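Local structure of translation initiation factor eif-2b-like protein (Chaetomium thermophilum, 4ZEO) at residues R177-L182 with F259-R264. The protein is the delta subunit of the eIF2B complex, the guanine nucleotide exchange factor for eIF2, and probably takes part in translation initiation. Sequence-based numbering, arbitrary orientation.
Sequences RLKATL and FLINER
Leu182 lies against both Leu260 and Ile261, a compact instance of two antiparallel helices meeting through aliphatic side chains. Its CD1 touches both, meeting CD2 of Leu260 at 3.8 Å and, at the same distance of 3.8 Å, CG1 of Ile261. The two neighbours are met differently: the side chain of Leu260 crosses that of Leu182 at about a right angle, whereas Ile261 slides past it in the opposite direction, bringing its CD1 to 3.9 Å from CB of Leu182, the second point of contact on this leucine. That reach depends on the isoleucine's first torsion (chi1 -70°), which sets CG1 opposite the carbonyl carbon and lets the ethyl arm extend across the interface although the CB bond does not aim there. At the margin, the extended chain of Lys179, an exposed residue, passes Ile261 more loosely, its CE 4.4 Å from CG2, while NZ extends beyond it.

Residues 177-182 belong to helix 174-191 and residues 259-264 to the long helix 246-277, within the helical part of the chain that precedes the parallel sheet of the eIF-2B alpha/beta/delta family fold. The short segments run 164° apart, with axes 10.7 Å from each other at closest approach.

Farther out, Leu178 also points toward the second helix and touches it one residue past the segment, at Ile265, as well as Ala225 and Ala229 of helix 224-239 and Ile395 in a loop. On another side of the first helix, Thr181 OG1 bonds to Arg177 O at 2.7 Å from above the carbonyl plane; Thr181 N approaches that oxygen from the opposite face, so two donors grip it. Arg177 in turn bonds through NH2 to Pro221 O, and Arg264 through NH1 to Thr394 OG1.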
loop_
_atom_site.group_PDB
_atom_site.type_symbol
_atom_site.label_atom_id
_atom_site.label_comp_id
_atom_site.label_asym_id
_atom_site.label_seq_id
_atom_site.Cartn_x
_atom_site.Cartn_y
_atom_site.Cartn_z
ATOM N N ARG A 177 5.165 3.974 -3.387
ATOM C CA ARG A 177 5.866 3.636 -4.605
ATOM C C ARG A 177 4.918 3.791 -5.797
ATOM O O ARG A 177 5.290 4.392 -6.809
ATOM C CB ARG A 177 6.439 2.219 -4.523
ATOM C CG ARG A 177 7.616 2.090 -3.579
ATOM C CD ARG A 177 7.966 0.619 -3.378
ATOM N NE ARG A 177 8.481 0.050 -4.619
ATOM C CZ ARG A 177 8.671 -1.247 -4.839
ATOM N NH1 ARG A 177 8.383 -2.139 -3.894
ATOM N NH2 ARG A 177 9.146 -1.646 -6.013
ATOM N N LEU A 178 3.685 3.311 -5.650
ATOM C CA LEU A 178 2.718 3.360 -6.745
ATOM C C LEU A 178 2.385 4.813 -7.148
ATOM O O LEU A 178 2.405 5.158 -8.333
ATOM C CB LEU A 178 1.433 2.596 -6.370
ATOM C CG LEU A 178 0.269 2.715 -7.373
ATOM C CD1 LEU A 178 0.649 2.206 -8.750
ATOM C CD2 LEU A 178 -0.972 1.999 -6.885
ATOM N N LYS A 179 2.118 5.657 -6.160
ATOM C CA LYS A 179 1.784 7.051 -6.424
ATOM C C LYS A 179 2.923 7.799 -7.112
ATOM O O LYS A 179 2.691 8.534 -8.067
ATOM C CB LYS A 179 1.422 7.770 -5.122
ATOM C CG LYS A 179 0.678 9.061 -5.331
ATOM C CD LYS A 179 0.547 9.862 -4.045
ATOM C CE LYS A 179 -0.154 11.167 -4.303
ATOM N NZ LYS A 179 -0.580 11.926 -3.059
ATOM N N ALA A 180 4.148 7.600 -6.636
ATOM C CA ALA A 180 5.304 8.253 -7.228
ATOM C C ALA A 180 5.440 7.806 -8.686
ATOM O O ALA A 180 5.657 8.623 -9.580
ATOM C CB ALA A 180 6.576 7.922 -6.423
ATOM N N THR A 181 5.232 6.511 -8.917
ATOM C CA THR A 181 5.279 5.936 -10.248
ATOM C C THR A 181 4.211 6.513 -11.169
ATOM O O THR A 181 4.504 6.873 -12.311
ATOM C CB THR A 181 5.096 4.405 -10.201
ATOM O OG1 THR A 181 6.084 3.825 -9.345
ATOM C CG2 THR A 181 5.208 3.788 -11.595
ATOM N N LEU A 182 2.972 6.590 -10.689
ATOM C CA LEU A 182 1.879 7.100 -11.512
ATOM C C LEU A 182 2.116 8.566 -11.875
ATOM O O LEU A 182 1.838 8.978 -12.995
ATOM C CB LEU A 182 0.532 6.948 -10.792
ATOM C CG LEU A 182 0.136 5.467 -10.658
ATOM C CD1 LEU A 182 -1.183 5.245 -9.929
ATOM C CD2 LEU A 182 0.104 4.829 -12.003
ATOM N N PHE A 259 -7.717 9.691 -12.095
ATOM C CA PHE A 259 -8.821 8.918 -11.601
ATOM C C PHE A 259 -8.296 7.722 -10.775
ATOM O O PHE A 259 -8.803 7.421 -9.695
ATOM C CB PHE A 259 -9.670 8.449 -12.779
ATOM C CG PHE A 259 -10.861 7.657 -12.381
ATOM C CD1 PHE A 259 -12.063 8.275 -12.120
ATOM C CD2 PHE A 259 -10.757 6.280 -12.209
ATOM C CE1 PHE A 259 -13.159 7.533 -11.744
ATOM C CE2 PHE A 259 -11.840 5.539 -11.817
ATOM C CZ PHE A 259 -13.047 6.164 -11.592
ATOM N N LEU A 260 -7.267 7.060 -11.266
ATOM C CA LEU A 260 -6.734 5.906 -10.566
ATOM C C LEU A 260 -6.110 6.294 -9.214
ATOM O O LEU A 260 -6.375 5.654 -8.203
ATOM C CB LEU A 260 -5.704 5.186 -11.431
ATOM C CG LEU A 260 -5.333 3.797 -10.916
ATOM C CD1 LEU A 260 -6.452 2.829 -11.179
ATOM C CD2 LEU A 260 -4.062 3.290 -11.536
ATOM N N ILE A 261 -5.327 7.370 -9.194
ATOM C CA ILE A 261 -4.708 7.840 -7.964
ATOM C C ILE A 261 -5.775 8.186 -6.943
ATOM O O ILE A 261 -5.698 7.805 -5.771
ATOM C CB ILE A 261 -3.814 9.071 -8.220
ATOM C CG1 ILE A 261 -2.565 8.646 -9.005
ATOM C CG2 ILE A 261 -3.431 9.753 -6.927
ATOM C CD1 ILE A 261 -1.595 9.792 -9.291
ATOM N N ASN A 262 -6.807 8.869 -7.394
ATOM C CA ASN A 262 -7.850 9.234 -6.472
ATOM C C ASN A 262 -8.622 8.044 -5.916
ATOM O O ASN A 262 -8.850 7.940 -4.721
ATOM C CB ASN A 262 -8.834 10.195 -7.106
ATOM C CG ASN A 262 -9.949 10.489 -6.184
ATOM O OD1 ASN A 262 -9.713 10.923 -5.060
ATOM N ND2 ASN A 262 -11.170 10.222 -6.609
ATOM N N GLU A 263 -9.048 7.158 -6.792
ATOM C CA GLU A 263 -9.873 6.046 -6.362
ATOM C C GLU A 263 -9.095 4.907 -5.663
ATOM O O GLU A 263 -9.575 4.350 -4.675
ATOM C CB GLU A 263 -10.658 5.529 -7.558
ATOM C CG GLU A 263 -11.009 4.083 -7.534
ATOM C CD GLU A 263 -11.642 3.631 -8.836
ATOM O OE1 GLU A 263 -10.955 2.959 -9.637
ATOM O OE2 GLU A 263 -12.826 3.968 -9.059
ATOM N N ARG A 264 -7.897 4.580 -6.132
ATOM C CA ARG A 264 -7.170 3.477 -5.535
ATOM C C ARG A 264 -6.177 3.903 -4.439
ATOM O O ARG A 264 -5.656 3.067 -3.731
ATOM C CB ARG A 264 -6.410 2.682 -6.605
ATOM C CG ARG A 264 -7.136 2.396 -7.902
ATOM C CD ARG A 264 -8.448 1.639 -7.751
ATOM N NE ARG A 264 -8.219 0.260 -7.368
ATOM C CZ ARG A 264 -8.151 -0.787 -8.186
ATOM N NH1 ARG A 264 -7.921 -1.974 -7.648
ATOM N NH2 ARG A 264 -8.323 -0.680 -9.504
#